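Long-range contacts in transcriptional regulator ComR (Streptococcus vestibularis F0396, PDB 6HU8), which probably binds DNA through a helix-turn-helix domain and, as an RNPP-family competence regulator, responds to signalling peptides through a tetratricopeptide-repeat domain: residues D5-R10 / D68-E73; E16-S21 / K57-S62. All coordinates share one frame; numbering follows the deposited sequence.

Contact 1: residues D5-R10 / D68-E73; sequences DSIGLR and DHDRIE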
ATOM      1  N   ASP A   5      -4.535  13.405  23.931  1.00 38.58           N
ATOM      2  CA  ASP A   5      -3.785  14.046  25.019  1.00 37.06           C
ATOM      3  C   ASP A   5      -3.774  13.180  26.268  1.00 38.87           C
ATOM      4  O   ASP A   5      -2.729  12.991  26.883  1.00 34.84           O
ATOM      5  CB  ASP A   5      -4.371  15.412  25.384  1.00 37.15           C
ATOM      6  CG  ASP A   5      -4.197  16.452  24.289  1.00 47.96           C
ATOM      7  OD1 ASP A   5      -3.262  16.333  23.466  1.00 46.05           O
ATOM      8  OD2 ASP A   5      -5.010  17.404  24.266  1.00 48.58           O
ATOM      9  N   SER A   6      -4.941  12.656  26.654  1.00 36.43           N
ATOM     10  CA  SER A   6      -5.039  11.952  27.934  1.00 39.99           C
ATOM     11  C   SER A   6      -4.323  10.610  27.870  1.00 38.58           C
ATOM     12  O   SER A   6      -3.566  10.254  28.780  1.00 37.15           O
ATOM     13  CB  SER A   6      -6.505  11.764  28.355  1.00 39.68           C
ATOM     14  OG  SER A   6      -7.214  11.051  27.355  1.00 48.23           O
ATOM     15  N   ILE A   7      -4.555   9.867  26.796  1.00 40.01           N
ATOM     16  CA  ILE A   7      -3.853   8.604  26.591  1.00 38.62           C
ATOM     17  C   ILE A   7      -2.330   8.825  26.495  1.00 36.91           C
ATOM     18  O   ILE A   7      -1.569   8.161  27.193  1.00 34.20           O
ATOM     19  CB  ILE A   7      -4.373   7.874  25.325  1.00 39.52           C
ATOM     20  CG1 ILE A   7      -5.808   7.391  25.567  1.00 35.35           C
ATOM     21  CG2 ILE A   7      -3.482   6.694  24.974  1.00 37.57           C
ATOM     22  CD1 ILE A   7      -6.465   6.792  24.347  1.00 40.39           C
ATOM     23  N   GLY A   8      -1.891   9.748  25.646  1.00 36.25           N
ATOM     24  CA  GLY A   8      -0.471  10.089  25.579  1.00 36.70           C
ATOM     25  C   GLY A   8       0.156  10.399  26.944  1.00 37.49           C
ATOM     26  O   GLY A   8       1.243   9.919  27.281  1.00 40.40           O
ATOM     27  N   LEU A   9      -0.524  11.193  27.760  1.00 41.53           N
ATOM     28  CA  LEU A   9       0.030  11.552  29.067  1.00 38.41           C
ATOM     29  C   LEU A   9       0.053  10.359  30.028  1.00 38.68           C
ATOM     30  O   LEU A   9       0.960  10.239  30.837  1.00 41.81           O
ATOM     31  CB  LEU A   9      -0.756  12.709  29.679  1.00 38.59           C
ATOM     32  CG  LEU A   9      -0.339  13.169  31.071  1.00 46.32           C
ATOM     33  CD1 LEU A   9       1.061  13.831  31.063  1.00 45.22           C
ATOM     34  CD2 LEU A   9      -1.408  14.098  31.636  1.00 45.54           C
ATOM     35  N   ARG A  10      -0.921   9.461  29.931  1.00 39.91           N
ATOM     36  CA  ARG A  10      -0.899   8.264  30.779  1.00 40.83           C
ATOM     37  C   ARG A  10       0.279   7.370  30.440  1.00 40.55           C
ATOM     38  O   ARG A  10       0.944   6.832  31.321  1.00 38.10           O
ATOM     39  CB  ARG A  10      -2.198   7.475  30.646  1.00 42.57           C
ATOM     40  CG  ARG A  10      -3.262   7.932  31.611  1.00 48.03           C
ATOM     41  CD  ARG A  10      -4.523   7.124  31.461  1.00 53.05           C
ATOM     42  NE  ARG A  10      -5.707   7.976  31.551  1.00 55.96           N
ATOM     43  CZ  ARG A  10      -6.487   8.300  30.521  1.00 55.80           C
ATOM     44  NH1 ARG A  10      -7.542   9.083  30.720  1.00 57.46           N
ATOM     45  NH2 ARG A  10      -6.231   7.833  29.295  1.00 48.26           N
ATOM     46  N   ASP A  68      -7.520   3.965  31.016  1.00 49.33           N
ATOM     47  CA  ASP A  68      -8.529   4.343  32.017  1.00 50.55           C
ATOM     48  C   ASP A  68      -9.903   4.174  31.381  1.00 55.04           C
ATOM     49  O   ASP A  68     -10.302   3.051  31.046  1.00 58.29           O
ATOM     50  CB  ASP A  68      -8.323   5.770  32.516  1.00 56.36           C
ATOM     51  CG  ASP A  68      -8.597   5.917  34.007  1.00 59.94           C
ATOM     52  OD1 ASP A  68      -9.475   5.201  34.524  1.00 58.17           O
ATOM     53  OD2 ASP A  68      -7.935   6.756  34.654  1.00 66.98           O
ATOM     54  N   HIS A  69     -10.620   5.270  31.155  1.00 57.45           N
ATOM     55  CA  HIS A  69     -11.931   5.144  30.513  1.00 57.91           C
ATOM     56  C   HIS A  69     -11.891   5.465  29.017  1.00 59.21           C
ATOM     57  O   HIS A  69     -12.878   5.231  28.307  1.00 55.18           O
ATOM     58  CB  HIS A  69     -12.959   6.043  31.203  1.00 60.86           C
ATOM     59  CG  HIS A  69     -13.049   5.826  32.685  1.00 67.76           C
ATOM     60  ND1 HIS A  69     -13.499   6.801  33.552  1.00 74.90           N
ATOM     61  CD2 HIS A  69     -12.744   4.752  33.450  1.00 70.05           C
ATOM     62  CE1 HIS A  69     -13.464   6.336  34.790  1.00 75.46           C
ATOM     63  NE2 HIS A  69     -13.009   5.094  34.755  1.00 78.04           N
ATOM     64  N   ASP A  70     -10.764   6.002  28.545  1.00 52.17           N
ATOM     65  CA  ASP A  70     -10.600   6.345  27.126  1.00 50.76           C
ATOM     66  C   ASP A  70     -10.609   5.097  26.258  1.00 52.56           C
ATOM     67  O   ASP A  70     -10.303   4.008  26.740  1.00 53.16           O
ATOM     68  CB  ASP A  70      -9.291   7.118  26.888  1.00 48.58           C
ATOM     69  CG  ASP A  70      -9.292   8.487  27.535  1.00 50.04           C
ATOM     70  OD1 ASP A  70     -10.319   9.187  27.428  1.00 48.99           O
ATOM     71  OD2 ASP A  70      -8.257   8.870  28.134  1.00 47.63           O
ATOM     72  N   ARG A  71     -10.945   5.256  24.979  1.00 52.18           N
ATOM     73  CA  ARG A  71     -10.958   4.130  24.040  1.00 54.23           C
ATOM     74  C   ARG A  71     -10.155   4.423  22.781  1.00 50.22           C
ATOM     75  O   ARG A  71      -9.921   5.584  22.448  1.00 49.98           O
ATOM     76  CB  ARG A  71     -12.393   3.776  23.662  1.00 54.21           C
ATOM     77  CG  ARG A  71     -13.297   3.600  24.864  1.00 59.45           C
ATOM     78  CD  ARG A  71     -14.731   3.946  24.535  1.00 60.70           C
ATOM     79  NE  ARG A  71     -15.342   2.953  23.660  1.00 69.67           N
ATOM     80  CZ  ARG A  71     -16.232   3.238  22.714  1.00 73.41           C
ATOM     81  NH1 ARG A  71     -16.614   4.496  22.515  1.00 71.79           N
ATOM     82  NH2 ARG A  71     -16.741   2.268  21.964  1.00 75.69           N
ATOM     83  N   ILE A  72      -9.726   3.367  22.093  1.00 51.13           N
ATOM     84  CA  ILE A  72      -9.055   3.494  20.799  1.00 47.20           C
ATOM     85  C   ILE A  72      -9.749   2.675  19.723  1.00 52.62           C
ATOM     86  O   ILE A  72      -9.207   2.499  18.628  1.00 48.89           O
ATOM     87  CB  ILE A  72      -7.594   3.038  20.848  1.00 42.98           C
ATOM     88  CG1 ILE A  72      -7.517   1.608  21.386  1.00 48.44           C
ATOM     89  CG2 ILE A  72      -6.767   4.004  21.675  1.00 45.88           C
ATOM     90  CD1 ILE A  72      -6.173   0.961  21.186  1.00 46.48           C
ATOM     91  N   GLU A  73     -10.937   2.160  20.023  1.00 50.93           N
ATOM     92  CA  GLU A  73     -11.590   1.288  19.062  1.00 53.12           C
ATOM     93  C   GLU A  73     -12.287   2.066  17.943  1.00 56.32           C
ATOM     94  O   GLU A  73     -12.772   3.192  18.120  1.00 51.53           O
ATOM     95  CB  GLU A  73     -12.583   0.357  19.762  1.00 58.22           C
ATOM     96  CG  GLU A  73     -13.883   0.996  20.165  1.00 60.65           C
ATOM     97  CD  GLU A  73     -14.722   0.044  20.985  1.00 67.91           C
ATOM     98  OE1 GLU A  73     -14.127  -0.774  21.719  1.00 70.00           O
ATOM     99  OE2 GLU A  73     -15.967   0.106  20.898  1.00 73.67           O
TER
HETATM  100  O   HOH W   1      -6.261   9.071  34.125  1.00 61.85           O
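The N-terminal helix of the helix-turn-helix domain is fastened here to the loop that leads out of helix 63-67, and S6, I7 and R10 of helix 3-17 meet D68, D70 and I72. The central feature is one oxygen with three donors. D70 OD2 accepts a short bond from S6 OG at 2.5 Å and is gripped end-on by R10, with NH1 at 2.7 Å and NH2 at 2.6 Å from that same OD2. It lies in the guanidinium plane, yet both N-H directions must bend to share it (136° and 143°), the price of a fork closing on a single atom. The serine hydroxyl comes from above the carboxylate plane. A bend in the R10 chain at chi3 (-139°) lays the guanidinium between D68 CB over one face and its own helix's S6 O over the other. D68 OD2 stands well off that plane, where no N-H points at it; a water joins the two groups instead, accepting from R10 NE and donating to D68 OD2, each at 2.9 Å. Beside this polar group, I7 CG1 packs on D70 CB at 3.7 Å, and I7 CD1 meets I72 CG2 at 3.9 Å, the two isoleucines crossing nearly at right angles. Both also rest on L67 of helix 63-67 and on L46 of a loop, at the surface where the chain leaves for helix 76-87.

Contact 2: residues E16-S21 / K57-S62; sequences ECQQMS and KRLGKS
Q18 and L59, whose CA atoms lie 7.9 Å apart, bring together two chain turns: Q18 is the first residue beyond helix 3-17, in a Schellman motif with Q19 at positive phi, and G60 holds the positive phi of a second Schellman motif. The last turn of a helix has carbonyls without a partner further along the helix, and here a side chain supplies one. The extended chain of Q18 carries its amide across the gap, and NE2 donates to L59 O at 2.8 Å along a fairly straight path (159°), meeting the oxygen off to one side of the C=O direction (122°). The same NE2 also bonds E14 OE1 one turn back on helix 3-17, while Q18 OE1 accepts from a water at 2.6 Å that in turn donates to R58 O at 2.7 Å. With partners for both its nitrogen and its oxygen, the amide has its flip and its rotation defined.

Alongside, M20 reaches toward R58 and L59. Its chain bends at chi3 (-75°), which brings CE to 3.6 Å from R58 O and leaves SD 4.1 Å from L59 CD2. L59 CD2 also lies against the Q18 amide, so this methyl is touched by both residues. The R58 guanidinium lies near M20 SD, but its hydrogen bonds go to V24 O and L25 O, and L25 of helix 22-26 touches both M20 and L59. Such packing of helix 49-59 against the turn joining helices 3-17 and 22-26 suits the compact all-helical bundle of a Cro/C1-type helix-turn-helix domain.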
ATOM      1  N   GLU A  16       7.833   7.255  32.545  1.00 40.38           N
ATOM      2  CA  GLU A  16       8.727   8.049  33.392  1.00 43.86           C
ATOM      3  C   GLU A  16       8.752   7.506  34.806  1.00 44.81           C
ATOM      4  O   GLU A  16       9.801   7.414  35.424  1.00 47.18           O
ATOM      5  CB  GLU A  16       8.301   9.514  33.404  1.00 45.62           C
ATOM      6  CG  GLU A  16       8.725  10.254  32.141  1.00 47.27           C
ATOM      7  CD  GLU A  16       8.104  11.633  32.026  1.00 52.25           C
ATOM      8  OE1 GLU A  16       7.253  11.983  32.877  1.00 53.20           O
ATOM      9  OE2 GLU A  16       8.468  12.359  31.073  1.00 56.81           O
ATOM     10  N   CYS A  17       7.580   7.131  35.301  1.00 44.01           N
ATOM     11  CA  CYS A  17       7.462   6.485  36.598  1.00 45.76           C
ATOM     12  C   CYS A  17       8.422   5.298  36.702  1.00 44.60           C
ATOM     13  O   CYS A  17       9.001   5.057  37.748  1.00 49.50           O
ATOM     14  CB  CYS A  17       6.016   6.025  36.817  1.00 48.10           C
ATOM     15  SG  CYS A  17       5.583   5.750  38.529  1.00 66.74           S
ATOM     16  N   GLN A  18       8.596   4.559  35.611  1.00 40.10           N
ATOM     17  CA  GLN A  18       9.506   3.408  35.611  1.00 42.58           C
ATOM     18  C   GLN A  18      10.937   3.801  35.219  1.00 42.13           C
ATOM     19  O   GLN A  18      11.783   2.928  35.001  1.00 41.42           O
ATOM     20  CB  GLN A  18       8.998   2.304  34.663  1.00 38.82           C
ATOM     21  CG  GLN A  18       7.564   1.794  34.974  1.00 37.25           C
ATOM     22  CD  GLN A  18       7.164   0.598  34.133  1.00 39.74           C
ATOM     23  OE1 GLN A  18       8.019  -0.124  33.609  1.00 43.46           O
ATOM     24  NE2 GLN A  18       5.857   0.373  33.995  1.00 36.51           N
ATOM     25  N   GLN A  19      11.182   5.107  35.111  1.00 43.87           N
ATOM     26  CA  GLN A  19      12.497   5.646  34.738  1.00 46.25           C
ATOM     27  C   GLN A  19      13.008   4.988  33.465  1.00 46.26           C
ATOM     28  O   GLN A  19      14.176   4.599  33.346  1.00 43.39           O
ATOM     29  CB  GLN A  19      13.479   5.485  35.901  1.00 46.64           C
ATOM     30  CG  GLN A  19      12.995   6.207  37.157  1.00 51.59           C
ATOM     31  CD  GLN A  19      13.966   6.125  38.332  1.00 61.10           C
ATOM     32  OE1 GLN A  19      14.757   5.187  38.441  1.00 58.26           O
ATOM     33  NE2 GLN A  19      13.900   7.116  39.220  1.00 64.90           N
ATOM     34  N   MET A  20      12.101   4.879  32.500  1.00 43.38           N
ATOM     35  CA  MET A  20      12.372   4.202  31.244  1.00 40.89           C
ATOM     36  C   MET A  20      12.494   5.231  30.124  1.00 43.03           C
ATOM     37  O   MET A  20      11.583   6.034  29.904  1.00 39.51           O
ATOM     38  CB  MET A  20      11.260   3.191  30.931  1.00 40.80           C
ATOM     39  CG  MET A  20      11.578   2.269  29.758  1.00 40.39           C
ATOM     40  SD  MET A  20      10.229   1.166  29.217  1.00 44.35           S
ATOM     41  CE  MET A  20      10.240  -0.081  30.517  1.00 40.82           C
ATOM     42  N   SER A  21      13.626   5.232  29.426  1.00 42.81           N
ATOM     43  CA  SER A  21      13.808   6.153  28.310  1.00 40.50           C
ATOM     44  C   SER A  21      12.969   5.683  27.131  1.00 35.68           C
ATOM     45  O   SER A  21      12.537   4.535  27.099  1.00 35.16           O
ATOM     46  CB  SER A  21      15.268   6.240  27.912  1.00 38.48           C
ATOM     47  OG  SER A  21      15.609   5.100  27.158  1.00 35.17           O
ATOM     48  N   LYS A  57       2.698  -4.046  26.949  1.00 33.53           N
ATOM     49  CA  LYS A  57       3.591  -5.152  27.284  1.00 35.99           C
ATOM     50  C   LYS A  57       4.925  -4.639  27.859  1.00 36.59           C
ATOM     51  O   LYS A  57       5.433  -5.183  28.829  1.00 35.87           O
ATOM     52  CB  LYS A  57       3.848  -6.036  26.066  1.00 40.11           C
ATOM     53  CG  LYS A  57       4.556  -7.338  26.411  1.00 43.19           C
ATOM     54  CD  LYS A  57       5.027  -8.080  25.182  1.00 52.34           C
ATOM     55  CE  LYS A  57       5.745  -9.373  25.564  1.00 60.20           C
ATOM     56  NZ  LYS A  57       5.656 -10.401  24.478  1.00 65.12           N
ATOM     57  N   ARG A  58       5.477  -3.581  27.272  1.00 34.84           N
ATOM     58  CA  ARG A  58       6.781  -3.063  27.713  1.00 33.71           C
ATOM     59  C   ARG A  58       6.693  -2.460  29.114  1.00 38.16           C
ATOM     60  O   ARG A  58       7.663  -2.485  29.873  1.00 39.19           O
ATOM     61  CB  ARG A  58       7.301  -2.019  26.724  1.00 31.19           C
ATOM     62  CG  ARG A  58       7.625  -2.547  25.329  1.00 32.60           C
ATOM     63  CD  ARG A  58       8.895  -3.404  25.267  1.00 35.08           C
ATOM     64  NE  ARG A  58      10.083  -2.674  25.726  1.00 34.42           N
ATOM     65  CZ  ARG A  58      10.900  -3.100  26.687  1.00 38.02           C
ATOM     66  NH1 ARG A  58      10.680  -4.263  27.282  1.00 36.41           N
ATOM     67  NH2 ARG A  58      11.952  -2.362  27.047  1.00 38.98           N
ATOM     68  N   LEU A  59       5.525  -1.919  29.462  1.00 38.24           N
ATOM     69  CA  LEU A  59       5.323  -1.298  30.780  1.00 37.36           C
ATOM     70  C   LEU A  59       4.732  -2.244  31.825  1.00 37.24           C
ATOM     71  O   LEU A  59       4.525  -1.843  32.961  1.00 37.55           O
ATOM     72  CB  LEU A  59       4.421  -0.070  30.657  1.00 34.76           C
ATOM     73  CG  LEU A  59       4.993   1.088  29.834  1.00 36.58           C
ATOM     74  CD1 LEU A  59       3.951   2.185  29.656  1.00 31.43           C
ATOM     75  CD2 LEU A  59       6.332   1.638  30.418  1.00 35.22           C
ATOM     76  N   GLY A  60       4.457  -3.487  31.435  1.00 38.83           N
ATOM     77  CA  GLY A  60       3.951  -4.487  32.361  1.00 42.59           C
ATOM     78  C   GLY A  60       2.526  -4.192  32.806  1.00 39.75           C
ATOM     79  O   GLY A  60       2.126  -4.561  33.906  1.00 37.67           O
ATOM     80  N   LYS A  61       1.777  -3.505  31.946  1.00 37.21           N
ATOM     81  CA  LYS A  61       0.392  -3.110  32.224  1.00 36.78           C
ATOM     82  C   LYS A  61      -0.582  -3.820  31.296  1.00 39.99           C
ATOM     83  O   LYS A  61      -0.181  -4.398  30.276  1.00 37.81           O
ATOM     84  CB  LYS A  61       0.238  -1.595  32.068  1.00 36.43           C
ATOM     85  CG  LYS A  61       1.121  -0.806  33.005  1.00 41.62           C
ATOM     86  CD  LYS A  61       0.664  -1.012  34.443  1.00 40.50           C
ATOM     87  CE  LYS A  61       1.325  -0.054  35.396  1.00 41.58           C
ATOM     88  NZ  LYS A  61       0.798  -0.277  36.765  1.00 49.81           N
ATOM     89  N   SER A  62      -1.870  -3.777  31.619  1.00 40.84           N
ATOM     90  CA  SER A  62      -2.850  -4.194  30.614  1.00 43.60           C
ATOM     91  C   SER A  62      -3.287  -2.942  29.868  1.00 39.73           C
ATOM     92  O   SER A  62      -3.158  -1.833  30.389  1.00 40.08           O
ATOM     93  CB  SER A  62      -4.048  -4.908  31.240  1.00 44.22           C
ATOM     94  OG  SER A  62      -5.070  -3.984  31.572  1.00 44.70           O
TER
HETATM   95  O   HOH W   2       7.945  -2.551  32.569  1.00 47.62           O

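In the fold
Both contacts draw on helix 3-17, one near its start and the other in the turn just beyond its far end; their centres lie about 16 Å apart, and the two contacts do not touch. Contact 1 is a surface contact that ties the helix to the exit loop after helix 63-67, whereas the partly buried contact 2 joins it to the end of helix 49-59. The chemistry follows the place: an arginine and a serine hydroxyl converge on one carboxylate oxygen in contact 1, while contact 2 relies on a neutral amide that bonds one main-chain carbonyl directly and reaches another through water. Each nevertheless pairs its polar part with a patch of apolar side chains.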